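NUDIX hydrolase (Nitrosomonas europaea, PDB 2B0V) probably hydrolyses phosphoanhydride bonds of nucleoside di- and triphosphates and of thiamine diphosphate with the help of magnesium, as a member of the NudJ group of Nudix hydrolases. Local coordinates at residues P7-A12 and L85-S90; V11-E16 and Q50-E55; L22-I27 and N36-H41; Y73-A78 and T126-Q131. One frame throughout, in Å; residues are numbered along the deposited sequence.

Contact 1 (P7-A12 and L85-S90); sequences PNVTVA and LRFTFS
Asn8 to Ala12 and Leu85 to Phe89 run side by side as parallel neighbours in the mixed sheet of the Nudix fold, their short axes 21° apart. The backbone ladder has five hydrogen bonds. Leu85 N donates to Asn8 O, Thr10 N to Leu85 O, Phe87 N to Thr10 O, Ala12 N to Phe87 O and Phe89 N to Ala12 O, so Thr10, Ala12, Leu85 and Phe87 each bond through both N and O, as parallel pairing requires. CA-H...O contacts fill the spaces between these bonds, among them Val11 CA to Phe87 O at 3.2 Å.

Apolar packing occupies the face that carries Val9, Val11, Leu85 and Phe87. Val9 turns CG1 anti to its own N (chi1 175°), which carries this methyl to the Phe87 ring, 3.8 Å from CE2. Ile48 of helix 48-60 lies against both Val11 and Phe87.

The other face carries Thr10, Ala12 and Arg86, and its contacts are partly polar. Thr10 OG1 passes beside the root of the arginine side chain, 3.2 Å from Arg86 CA, and a water joins the two residues, 3.0 Å from Thr10 OG1 and accepting from Arg86 NE at 3.0 Å; it sits at the edge of the guanidinium, in its plane. The far nitrogens of Arg86 are held by Asn36 and Gln37. With its edge so engaged, the group is probably fixed in rotation, and the Ala12 methyl sits over the centre of one guanidinium face, CB 3.4 Å from Arg86 CZ.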
loop_
_atom_site.group_PDB
_atom_site.type_symbol
_atom_site.label_atom_id
_atom_site.label_comp_id
_atom_site.label_asym_id
_atom_site.label_seq_id
_atom_site.Cartn_x
_atom_site.Cartn_y
_atom_site.Cartn_z
ATOM N N PRO A 7 -7.186 11.517 -12.757
ATOM C CA PRO A 7 -6.265 10.484 -12.276
ATOM C C PRO A 7 -7.027 9.580 -11.304
ATOM O O PRO A 7 -7.975 10.045 -10.680
ATOM C CB PRO A 7 -5.213 11.287 -11.495
ATOM C CG PRO A 7 -5.925 12.568 -11.110
ATOM C CD PRO A 7 -6.758 12.863 -12.323
ATOM N N ASN A 8 -6.631 8.319 -11.183
ATOM C CA ASN A 8 -7.228 7.430 -10.175
ATOM C C ASN A 8 -6.515 7.574 -8.844
ATOM O O ASN A 8 -5.303 7.405 -8.776
ATOM C CB ASN A 8 -7.190 5.998 -10.636
ATOM C CG ASN A 8 -8.070 5.777 -11.847
ATOM O OD1 ASN A 8 -9.255 5.490 -11.705
ATOM N ND2 ASN A 8 -7.522 6.003 -13.032
ATOM N N VAL A 9 -7.263 7.819 -7.781
ATOM C CA VAL A 9 -6.640 8.001 -6.462
ATOM C C VAL A 9 -6.527 6.654 -5.775
ATOM O O VAL A 9 -7.510 5.886 -5.680
ATOM C CB VAL A 9 -7.440 8.994 -5.611
ATOM C CG1 VAL A 9 -6.841 9.078 -4.190
ATOM C CG2 VAL A 9 -7.433 10.378 -6.312
ATOM N N THR A 10 -5.314 6.352 -5.345
ATOM C CA THR A 10 -5.052 5.052 -4.733
ATOM C C THR A 10 -4.343 5.328 -3.412
ATOM O O THR A 10 -3.831 6.442 -3.153
ATOM C CB THR A 10 -4.125 4.140 -5.586
ATOM O OG1 THR A 10 -2.882 4.819 -5.805
ATOM C CG2 THR A 10 -4.794 3.833 -6.957
ATOM N N VAL A 11 -4.235 4.278 -2.613
ATOM C CA VAL A 11 -3.541 4.372 -1.319
ATOM C C VAL A 11 -2.629 3.152 -1.163
ATOM O O VAL A 11 -2.872 2.110 -1.778
ATOM C CB VAL A 11 -4.532 4.398 -0.145
ATOM C CG1 VAL A 11 -5.359 5.667 -0.191
ATOM C CG2 VAL A 11 -5.421 3.120 -0.175
ATOM N N ALA A 12 -1.585 3.292 -0.355
ATOM C CA ALA A 12 -0.676 2.191 -0.106
ATOM C C ALA A 12 -0.053 2.365 1.259
ATOM O O ALA A 12 0.084 3.486 1.732
ATOM C CB ALA A 12 0.407 2.170 -1.178
ATOM N N LEU A 85 -2.708 8.627 -8.664
ATOM C CA LEU A 85 -2.196 9.452 -7.593
ATOM C C LEU A 85 -2.222 8.586 -6.323
ATOM O O LEU A 85 -3.298 8.343 -5.745
ATOM C CB LEU A 85 -3.091 10.699 -7.447
ATOM C CG LEU A 85 -2.570 11.785 -6.535
ATOM C CD1 LEU A 85 -1.228 12.391 -6.999
ATOM C CD2 LEU A 85 -3.655 12.884 -6.461
ATOM N N ARG A 86 -1.031 8.122 -5.908
ATOM C CA ARG A 86 -0.925 7.152 -4.838
ATOM C C ARG A 86 -0.507 7.837 -3.563
ATOM O O ARG A 86 0.627 8.326 -3.462
ATOM C CB ARG A 86 0.133 6.085 -5.161
ATOM C CG ARG A 86 0.411 5.121 -3.975
ATOM C CD ARG A 86 1.651 4.200 -4.285
ATOM N NE ARG A 86 1.211 2.835 -4.602
ATOM C CZ ARG A 86 1.828 1.704 -4.267
ATOM N NH1 ARG A 86 2.955 1.689 -3.585
ATOM N NH2 ARG A 86 1.262 0.549 -4.596
ATOM N N PHE A 87 -1.419 7.885 -2.587
ATOM C CA PHE A 87 -1.070 8.421 -1.249
ATOM C C PHE A 87 -0.530 7.293 -0.424
ATOM O O PHE A 87 -1.255 6.336 -0.205
ATOM C CB PHE A 87 -2.325 8.920 -0.561
ATOM C CG PHE A 87 -2.863 10.212 -1.154
ATOM C CD1 PHE A 87 -2.671 11.435 -0.483
ATOM C CD2 PHE A 87 -3.555 10.190 -2.388
ATOM C CE1 PHE A 87 -3.159 12.644 -1.046
ATOM C CE2 PHE A 87 -4.054 11.396 -2.968
ATOM C CZ PHE A 87 -3.853 12.617 -2.299
ATOM N N THR A 88 0.711 7.446 0.072
ATOM C CA THR A 88 1.382 6.323 0.763
ATOM C C THR A 88 1.552 6.742 2.210
ATOM O O THR A 88 1.989 7.862 2.491
ATOM C CB THR A 88 2.748 6.073 0.127
ATOM O OG1 THR A 88 2.563 5.863 -1.280
ATOM C CG2 THR A 88 3.359 4.852 0.736
ATOM N N PHE A 89 1.199 5.830 3.114
ATOM C CA PHE A 89 1.289 6.096 4.556
ATOM C C PHE A 89 2.153 5.059 5.224
ATOM O O PHE A 89 2.186 3.899 4.771
ATOM C CB PHE A 89 -0.110 6.019 5.188
ATOM C CG PHE A 89 -1.041 7.028 4.616
ATOM C CD1 PHE A 89 -1.158 8.274 5.211
ATOM C CD2 PHE A 89 -1.808 6.717 3.478
ATOM C CE1 PHE A 89 -2.030 9.226 4.662
ATOM C CE2 PHE A 89 -2.666 7.635 2.940
ATOM C CZ PHE A 89 -2.781 8.889 3.524
ATOM N N SER A 90 2.784 5.425 6.344
ATOM C CA SER A 90 3.428 4.425 7.201
ATOM C C SER A 90 2.648 4.336 8.516
ATOM O O SER A 90 2.030 5.325 8.978
ATOM C CB SER A 90 4.898 4.814 7.460
ATOM O OG SER A 90 5.507 3.895 8.335
HETATM O O HOH W 1 -1.224 2.360 -6.266
#

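Contact 2 (V11-E16 and Q50-E55); sequences VAAVIE and QACSRE
Val11 CG2 stands between its own N and carbonyl carbon (chi1 -66°), which turns it to the helix at Cys52, while the Cys52 sulfur swings anti to its backbone N (chi1 -176°) and reaches along the strand toward Ala13. From its position Val11 CG2 presses on the helix backbone, 3.7 Å from Cys52 CA, and also touches the aliphatic part of Glu55, whose CG is 3.9 Å away. The other methyl, Val11 CG1, lies 4.0 Å from Ala51 CB. One branched side chain thus touches Ala51, Cys52 and Glu55, just over one turn of the helix.

Further along the strand, Cys52 SG rests 3.8 Å from the methyl CB of Ala13 and 3.7 Å from Ala12 O. No hydrogen bond joins the two segments. The axes approach to 7.5 Å at a crossing angle of -66°, a closeness consistent with the small side chains of Ala13 and Ala51. Glu55 OE2 takes a weak hydrogen bond, part of a salt bridge, from Arg54 NH1 of the same helix; Arg54 also pairs with Glu46 and Glu58.

Helix 48-60 belongs to the Nudix box, and its packing across the strand 8-17 is the helix-on-sheet core of the Nudix fold, whose glutamate-rich helix in this family typically supplies ligands for magnesium.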
loop_
_atom_site.group_PDB
_atom_site.type_symbol
_atom_site.label_atom_id
_atom_site.label_comp_id
_atom_site.label_asym_id
_atom_site.label_seq_id
_atom_site.Cartn_x
_atom_site.Cartn_y
_atom_site.Cartn_z
ATOM N N VAL A 11 -4.235 4.278 -2.613
ATOM C CA VAL A 11 -3.541 4.372 -1.319
ATOM C C VAL A 11 -2.629 3.152 -1.163
ATOM O O VAL A 11 -2.872 2.110 -1.778
ATOM C CB VAL A 11 -4.532 4.398 -0.145
ATOM C CG1 VAL A 11 -5.359 5.667 -0.191
ATOM C CG2 VAL A 11 -5.421 3.120 -0.175
ATOM N N ALA A 12 -1.585 3.292 -0.355
ATOM C CA ALA A 12 -0.676 2.191 -0.106
ATOM C C ALA A 12 -0.053 2.365 1.259
ATOM O O ALA A 12 0.084 3.486 1.732
ATOM C CB ALA A 12 0.407 2.170 -1.178
ATOM N N ALA A 13 0.298 1.256 1.911
ATOM C CA ALA A 13 0.852 1.280 3.257
ATOM C C ALA A 13 2.229 0.692 3.291
ATOM O O ALA A 13 2.429 -0.446 2.811
ATOM C CB ALA A 13 -0.071 0.460 4.213
ATOM N N VAL A 14 3.164 1.451 3.881
ATOM C CA VAL A 14 4.490 0.980 4.210
ATOM C C VAL A 14 4.464 0.565 5.666
ATOM O O VAL A 14 4.320 1.414 6.559
ATOM C CB VAL A 14 5.594 2.048 3.936
ATOM C CG1 VAL A 14 6.968 1.539 4.404
ATOM C CG2 VAL A 14 5.646 2.392 2.431
ATOM N N ILE A 15 4.549 -0.749 5.893
ATOM C CA ILE A 15 4.458 -1.307 7.250
ATOM C C ILE A 15 5.771 -2.027 7.533
ATOM O O ILE A 15 6.018 -3.087 6.978
ATOM C CB ILE A 15 3.277 -2.302 7.352
ATOM C CG1 ILE A 15 1.945 -1.575 7.077
ATOM C CG2 ILE A 15 3.241 -2.934 8.775
ATOM C CD1 ILE A 15 0.844 -2.512 6.547
ATOM N N GLU A 16 6.599 -1.436 8.392
ATOM C CA GLU A 16 7.980 -1.905 8.678
ATOM C C GLU A 16 8.061 -2.257 10.143
ATOM O O GLU A 16 7.670 -1.463 10.996
ATOM C CB GLU A 16 8.994 -0.784 8.378
ATOM C CG GLU A 16 10.478 -1.170 8.532
ATOM C CD GLU A 16 11.075 -0.615 9.817
ATOM O OE1 GLU A 16 10.877 0.604 10.082
ATOM O OE2 GLU A 16 11.719 -1.405 10.572
ATOM N N GLN A 50 -8.548 6.497 5.924
ATOM C CA GLN A 50 -9.364 5.302 6.192
ATOM C C GLN A 50 -9.320 4.294 5.040
ATOM O O GLN A 50 -9.334 3.077 5.301
ATOM C CB GLN A 50 -10.792 5.667 6.598
ATOM C CG GLN A 50 -10.845 6.382 7.982
ATOM C CD GLN A 50 -10.362 5.477 9.107
ATOM O OE1 GLN A 50 -9.195 5.496 9.507
ATOM N NE2 GLN A 50 -11.257 4.642 9.603
ATOM N N ALA A 51 -9.191 4.766 3.802
ATOM C CA ALA A 51 -9.029 3.859 2.636
ATOM C C ALA A 51 -7.773 3.046 2.832
ATOM O O ALA A 51 -7.732 1.845 2.519
ATOM C CB ALA A 51 -8.875 4.668 1.374
ATOM N N CYS A 52 -6.723 3.712 3.314
ATOM C CA CYS A 52 -5.451 3.033 3.543
ATOM C C CYS A 52 -5.627 1.911 4.583
ATOM O O CYS A 52 -5.177 0.797 4.365
ATOM C CB CYS A 52 -4.374 4.034 3.958
ATOM S SG CYS A 52 -2.730 3.221 4.124
ATOM N N SER A 53 -6.294 2.219 5.698
ATOM C CA SER A 53 -6.488 1.207 6.722
ATOM C C SER A 53 -7.356 0.074 6.197
ATOM O O SER A 53 -7.104 -1.096 6.538
ATOM C CB SER A 53 -7.125 1.824 7.953
ATOM O OG SER A 53 -6.240 2.787 8.495
ATOM N N ARG A 54 -8.368 0.405 5.407
ATOM C CA ARG A 54 -9.281 -0.602 4.843
ATOM C C ARG A 54 -8.475 -1.548 3.959
ATOM O O ARG A 54 -8.627 -2.762 4.055
ATOM C CB ARG A 54 -10.364 0.055 4.018
ATOM C CG ARG A 54 -11.224 -0.958 3.263
ATOM C CD ARG A 54 -12.349 -0.305 2.467
ATOM N NE ARG A 54 -11.872 0.726 1.535
ATOM C CZ ARG A 54 -11.204 0.472 0.412
ATOM N NH1 ARG A 54 -10.909 -0.782 0.068
ATOM N NH2 ARG A 54 -10.824 1.475 -0.373
ATOM N N GLU A 55 -7.607 -0.992 3.104
ATOM C CA GLU A 55 -6.821 -1.841 2.225
ATOM C C GLU A 55 -5.877 -2.765 2.989
ATOM O O GLU A 55 -5.753 -3.943 2.621
ATOM C CB GLU A 55 -6.077 -0.995 1.208
ATOM C CG GLU A 55 -6.970 -0.425 0.043
ATOM C CD GLU A 55 -7.659 -1.475 -0.829
ATOM O OE1 GLU A 55 -7.344 -2.688 -0.754
ATOM O OE2 GLU A 55 -8.549 -1.075 -1.610
#

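Contact 3 (L22-I27 and N36-H41); sequences LLVEEI and NQPAGH
Glu26 and Asn36 cross at a slant, the carboxylate and amide planes turned 83° apart, nearly perpendicular. Asn36 ND2 gives its N-H to Glu26 OE2 at 3.1 Å, arriving on the syn side but 28° out of the carboxylate plane, while the oxygen lies close to the amide plane. Chi1 of 64° folds Glu26 CG between its own N and carbonyl carbon, and the rest of the chain runs out extended to bring OE2 near Asn36 CB. The same OE2 forms a salt bridge with Arg125, and Asn36 OD1 receives Arg86, so both ends of the amide are held and its rotation is probably fixed. A leucine in place of Glu26 would probably leave Asn36 ND2 without this acceptor and Arg125 without this carboxylate.

Beside this pair the backbones bond twice, as in an antiparallel hydrogen-bonded pair: Val24 N to Asn36 O at 2.8 Å, and Asn36 N back to Val24 O at 3.0 Å. Leu23 lies alongside, its CB 3.4 Å from Asn36 O and its CD2 methyl 3.8 Å from Gln37 CA. Pro38 CD lies 3.4 Å from Leu22 O.

Around the contact, strand 106-113 pairs with strand 20-26 as a further antiparallel neighbour, and Thr60 of helix 48-60 packs against Leu22, Val24 and Pro38, while strand 39-41 goes on to pair with strand 8-17.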
loop_
_atom_site.group_PDB
_atom_site.type_symbol
_atom_site.label_atom_id
_atom_site.label_comp_id
_atom_site.label_asym_id
_atom_site.label_seq_id
_atom_site.Cartn_x
_atom_site.Cartn_y
_atom_site.Cartn_z
ATOM N N LEU A 22 5.682 -5.617 5.535
ATOM C CA LEU A 22 4.521 -6.423 5.194
ATOM C C LEU A 22 4.048 -6.087 3.773
ATOM O O LEU A 22 3.548 -4.965 3.519
ATOM C CB LEU A 22 3.355 -6.154 6.181
ATOM C CG LEU A 22 2.130 -7.062 6.054
ATOM C CD1 LEU A 22 2.457 -8.559 6.206
ATOM C CD2 LEU A 22 1.069 -6.580 7.090
ATOM N N LEU A 23 4.166 -7.076 2.873
ATOM C CA LEU A 23 3.824 -6.918 1.470
ATOM C C LEU A 23 2.885 -8.003 1.073
ATOM O O LEU A 23 2.744 -9.018 1.786
ATOM C CB LEU A 23 5.080 -7.002 0.589
ATOM C CG LEU A 23 6.173 -5.939 0.820
ATOM C CD1 LEU A 23 7.444 -6.215 -0.059
ATOM C CD2 LEU A 23 5.642 -4.473 0.634
ATOM N N VAL A 24 2.291 -7.846 -0.093
ATOM C CA VAL A 24 1.431 -8.902 -0.604
ATOM C C VAL A 24 1.978 -9.438 -1.911
ATOM O O VAL A 24 2.536 -8.679 -2.702
ATOM C CB VAL A 24 -0.047 -8.447 -0.791
ATOM C CG1 VAL A 24 -0.691 -8.104 0.560
ATOM C CG2 VAL A 24 -0.144 -7.289 -1.772
ATOM N N GLU A 25 1.843 -10.754 -2.118
ATOM C CA GLU A 25 1.970 -11.333 -3.452
ATOM C C GLU A 25 0.557 -11.455 -3.998
ATOM O O GLU A 25 -0.337 -11.988 -3.339
ATOM C CB GLU A 25 2.677 -12.692 -3.393
ATOM C CG GLU A 25 4.099 -12.506 -2.881
ATOM C CD GLU A 25 4.897 -13.795 -2.761
ATOM O OE1 GLU A 25 4.290 -14.877 -2.560
ATOM O OE2 GLU A 25 6.134 -13.699 -2.900
ATOM N N GLU A 26 0.350 -10.903 -5.186
ATOM C CA GLU A 26 -0.996 -10.751 -5.736
ATOM C C GLU A 26 -0.984 -11.032 -7.236
ATOM O O GLU A 26 0.059 -10.958 -7.892
ATOM C CB GLU A 26 -1.522 -9.329 -5.474
ATOM C CG GLU A 26 -0.696 -8.243 -6.203
ATOM C CD GLU A 26 -1.063 -6.844 -5.735
ATOM O OE1 GLU A 26 -1.713 -6.726 -4.654
ATOM O OE2 GLU A 26 -0.685 -5.885 -6.449
ATOM N N ILE A 27 -2.146 -11.404 -7.752
ATOM C CA ILE A 27 -2.289 -11.636 -9.188
ATOM C C ILE A 27 -3.315 -10.606 -9.665
ATOM O O ILE A 27 -4.524 -10.839 -9.537
ATOM C CB ILE A 27 -2.755 -13.066 -9.471
ATOM C CG1 ILE A 27 -1.755 -14.063 -8.870
ATOM C CG2 ILE A 27 -2.924 -13.276 -10.962
ATOM C CD1 ILE A 27 -2.163 -15.533 -9.013
ATOM N N ASN A 36 3.710 -6.267 -3.968
ATOM C CA ASN A 36 3.217 -4.895 -3.823
ATOM C C ASN A 36 3.013 -4.568 -2.345
ATOM O O ASN A 36 2.904 -5.465 -1.507
ATOM C CB ASN A 36 1.875 -4.746 -4.576
ATOM C CG ASN A 36 1.478 -3.284 -4.877
ATOM O OD1 ASN A 36 2.224 -2.344 -4.652
ATOM N ND2 ASN A 36 0.281 -3.124 -5.451
ATOM N N GLN A 37 2.973 -3.289 -1.991
ATOM C CA GLN A 37 2.406 -2.927 -0.683
ATOM C C GLN A 37 0.911 -3.299 -0.655
ATOM O O GLN A 37 0.287 -3.367 -1.724
ATOM C CB GLN A 37 2.507 -1.413 -0.470
ATOM C CG GLN A 37 3.853 -0.906 -0.016
ATOM C CD GLN A 37 4.827 -0.793 -1.209
ATOM O OE1 GLN A 37 4.415 -0.581 -2.371
ATOM N NE2 GLN A 37 6.113 -0.869 -0.905
ATOM N N PRO A 38 0.327 -3.475 0.549
ATOM C CA PRO A 38 -1.127 -3.473 0.670
ATOM C C PRO A 38 -1.621 -2.138 0.103
ATOM O O PRO A 38 -1.113 -1.080 0.493
ATOM C CB PRO A 38 -1.339 -3.479 2.199
ATOM C CG PRO A 38 -0.172 -4.201 2.699
ATOM C CD PRO A 38 0.979 -3.589 1.860
ATOM N N ALA A 39 -2.527 -2.167 -0.869
ATOM C CA ALA A 39 -2.806 -0.936 -1.651
ATOM C C ALA A 39 -4.090 -1.136 -2.384
ATOM O O ALA A 39 -4.529 -2.252 -2.532
ATOM C CB ALA A 39 -1.700 -0.668 -2.704
ATOM N N GLY A 40 -4.697 -0.056 -2.833
ATOM C CA GLY A 40 -5.893 -0.160 -3.673
ATOM C C GLY A 40 -6.514 1.185 -3.958
ATOM O O GLY A 40 -5.993 2.220 -3.544
ATOM N N HIS A 41 -7.644 1.158 -4.655
ATOM C CA HIS A 41 -8.287 2.385 -5.073
ATOM C C HIS A 41 -9.130 3.003 -3.967
ATOM O O HIS A 41 -9.828 2.286 -3.245
ATOM C CB HIS A 41 -9.210 2.076 -6.235
ATOM C CG HIS A 41 -8.497 1.911 -7.534
ATOM N ND1 HIS A 41 -7.550 0.930 -7.745
ATOM C CD2 HIS A 41 -8.597 2.596 -8.696
ATOM C CE1 HIS A 41 -7.099 1.016 -8.982
ATOM N NE2 HIS A 41 -7.716 2.019 -9.579
#

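Contact 4 (Y73-A78 and T126-Q131); sequences YHWTCA and TPLVMQ
Tyr73 to Trp75 run as extended strand past the start of helix 128-137 without any backbone hydrogen bond between them, the nearest CA atoms, Tyr73 and Leu128, being 7.9 Å apart. Leu128 is the link. It comes at Trp75 from the opposite direction, and its CG stands over one face of the indole, offset toward the rim; the modelled position of CD1 is doubtful, so a CH-pi contact is only suggested. Chi1 of 88° sets Trp75 CG between its own N and carbonyl carbon, which brings the ring to the helix. The end of Leu128 also lies near Tyr73 CB. At the margins, Thr126 CG2 comes within 4.3 Å of Trp75 CZ2, and the Tyr73 ring meets Gln131 CG at 4.0 Å from CE1. The tyrosine hydroxyl is hydrogen-bonded to Asp135. Replacing Trp75 by alanine would probably uncover Leu128 and open a gap between strand and helix.

Thr126 OG1 accepts from Leu128 N at 3.0 Å, a capping bond at the entry to the helix. The whole is a helix packed through Leu128 on Tyr73 and Trp75 of strand 62-77, in the mixed sheet of a Nudix domain.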
loop_
_atom_site.group_PDB
_atom_site.type_symbol
_atom_site.label_atom_id
_atom_site.label_comp_id
_atom_site.label_asym_id
_atom_site.label_seq_id
_atom_site.Cartn_x
_atom_site.Cartn_y
_atom_site.Cartn_z
ATOM N N TYR A 73 2.483 10.002 -4.974
ATOM C CA TYR A 73 3.162 9.680 -6.250
ATOM C C TYR A 73 2.204 9.796 -7.388
ATOM O O TYR A 73 1.127 9.209 -7.345
ATOM C CB TYR A 73 3.758 8.226 -6.212
ATOM C CG TYR A 73 4.700 8.049 -5.029
ATOM C CD1 TYR A 73 6.075 8.339 -5.162
ATOM C CD2 TYR A 73 4.218 7.674 -3.772
ATOM C CE1 TYR A 73 6.945 8.213 -4.070
ATOM C CE2 TYR A 73 5.086 7.580 -2.670
ATOM C CZ TYR A 73 6.445 7.872 -2.840
ATOM O OH TYR A 73 7.294 7.788 -1.767
ATOM N N HIS A 74 2.585 10.581 -8.390
ATOM C CA HIS A 74 1.700 10.870 -9.500
ATOM C C HIS A 74 2.374 10.287 -10.730
ATOM O O HIS A 74 3.404 10.775 -11.164
ATOM C CB HIS A 74 1.544 12.413 -9.575
ATOM C CG HIS A 74 0.723 12.901 -10.731
ATOM N ND1 HIS A 74 0.633 14.237 -11.051
ATOM C CD2 HIS A 74 -0.004 12.238 -11.659
ATOM C CE1 HIS A 74 -0.146 14.386 -12.105
ATOM N NE2 HIS A 74 -0.518 13.185 -12.520
ATOM N N TRP A 75 1.815 9.216 -11.271
ATOM C CA TRP A 75 2.443 8.617 -12.456
ATOM C C TRP A 75 1.459 7.965 -13.387
ATOM O O TRP A 75 0.311 7.752 -13.024
ATOM C CB TRP A 75 3.516 7.641 -12.020
ATOM C CG TRP A 75 3.022 6.308 -11.785
ATOM C CD1 TRP A 75 3.193 5.202 -12.593
ATOM C CD2 TRP A 75 2.249 5.888 -10.683
ATOM N NE1 TRP A 75 2.565 4.126 -12.044
ATOM C CE2 TRP A 75 1.973 4.507 -10.872
ATOM C CE3 TRP A 75 1.752 6.539 -9.551
ATOM C CZ2 TRP A 75 1.233 3.764 -9.965
ATOM C CZ3 TRP A 75 1.018 5.799 -8.629
ATOM C CH2 TRP A 75 0.755 4.425 -8.844
ATOM N N THR A 76 1.912 7.660 -14.601
ATOM C CA THR A 76 1.090 6.951 -15.567
ATOM C C THR A 76 1.717 5.602 -15.872
ATOM O O THR A 76 2.904 5.513 -16.153
ATOM C CB THR A 76 0.928 7.759 -16.860
ATOM O OG1 THR A 76 0.376 9.035 -16.511
ATOM C CG2 THR A 76 -0.014 7.029 -17.830
ATOM N N CYS A 77 0.907 4.564 -15.739
ATOM C CA CYS A 77 1.314 3.225 -16.057
ATOM C C CYS A 77 1.197 3.092 -17.572
ATOM O O CYS A 77 0.092 3.157 -18.109
ATOM C CB CYS A 77 0.388 2.248 -15.340
ATOM S SG CYS A 77 0.653 0.556 -15.872
ATOM N N ALA A 78 2.332 2.971 -18.262
ATOM C CA ALA A 78 2.331 2.950 -19.734
ATOM C C ALA A 78 1.555 1.756 -20.326
ATOM O O ALA A 78 0.916 1.878 -21.383
ATOM C CB ALA A 78 3.763 2.981 -20.267
ATOM N N THR A 126 4.726 -2.314 -9.596
ATOM C CA THR A 126 5.092 -1.046 -10.283
ATOM C C THR A 126 6.421 -0.577 -9.709
ATOM O O THR A 126 6.853 -1.094 -8.684
ATOM C CB THR A 126 4.063 0.092 -10.000
ATOM O OG1 THR A 126 4.180 0.502 -8.635
ATOM C CG2 THR A 126 2.587 -0.331 -10.311
ATOM N N PRO A 127 7.066 0.411 -10.363
ATOM C CA PRO A 127 8.268 1.005 -9.801
ATOM C C PRO A 127 8.059 1.664 -8.430
ATOM O O PRO A 127 9.048 1.903 -7.696
ATOM C CB PRO A 127 8.665 2.049 -10.865
ATOM C CG PRO A 127 8.082 1.527 -12.118
ATOM C CD PRO A 127 6.740 1.022 -11.670
ATOM N N LEU A 128 6.802 1.923 -8.057
ATOM C CA LEU A 128 6.509 2.563 -6.774
ATOM C C LEU A 128 6.710 1.667 -5.567
ATOM O O LEU A 128 6.862 2.160 -4.427
ATOM C CB LEU A 128 5.090 3.139 -6.760
ATOM C CG LEU A 128 4.680 4.111 -7.862
ATOM C CD1 LEU A 128 3.403 4.747 -7.367
ATOM C CD2 LEU A 128 5.774 5.159 -8.187
ATOM N N VAL A 129 6.712 0.353 -5.813
ATOM C CA VAL A 129 6.892 -0.592 -4.707
ATOM C C VAL A 129 8.231 -0.301 -4.073
ATOM O O VAL A 129 8.348 -0.161 -2.836
ATOM C CB VAL A 129 6.819 -2.055 -5.182
ATOM C CG1 VAL A 129 7.043 -2.979 -4.020
ATOM C CG2 VAL A 129 5.434 -2.319 -5.761
HETATM N N MSE A 130 9.265 -0.198 -4.914
HETATM C CA MSE A 130 10.580 0.092 -4.387
HETATM C C MSE A 130 10.700 1.555 -3.951
HETATM O O MSE A 130 11.267 1.861 -2.886
HETATM C CB MSE A 130 11.650 -0.263 -5.450
HETATM C CG MSE A 130 13.063 -0.260 -4.951
HETATM SE SE MSE A 130 13.360 -1.901 -3.892
HETATM C CE MSE A 130 13.373 -0.962 -2.235
ATOM N N GLN A 131 10.156 2.467 -4.753
ATOM C CA GLN A 131 10.345 3.904 -4.459
ATOM C C GLN A 131 9.737 4.275 -3.107
ATOM O O GLN A 131 10.345 5.039 -2.322
ATOM C CB GLN A 131 9.753 4.800 -5.555
ATOM C CG GLN A 131 10.162 6.288 -5.393
ATOM C CD GLN A 131 11.678 6.457 -5.417
ATOM O OE1 GLN A 131 12.287 6.993 -4.489
ATOM N NE2 GLN A 131 12.288 5.921 -6.431
#

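Contacts 1, 2 and 3 are buried, whereas contact 4 is at the surface. Contacts 1 and 2 share Val11 and Ala12 of strand 8-17: its one edge gives the ladder to 85-90, its face the apolar packing on helix 48-60, which has no cross-segment hydrogen bonds. Contact 3 mixes a short antiparallel pair with an amide-to-carboxylate hydrogen bond, and contact 4 is almost wholly aromatic and aliphatic. Arg86 ties three of them together, reaching Asn36 and Gln37 of contact 3 and packing on Trp75 and Leu128 of contact 4. Gln37 also bonds to Val129 O, whereas contacts 2 and 4 do not touch, their centres about 16 Å apart.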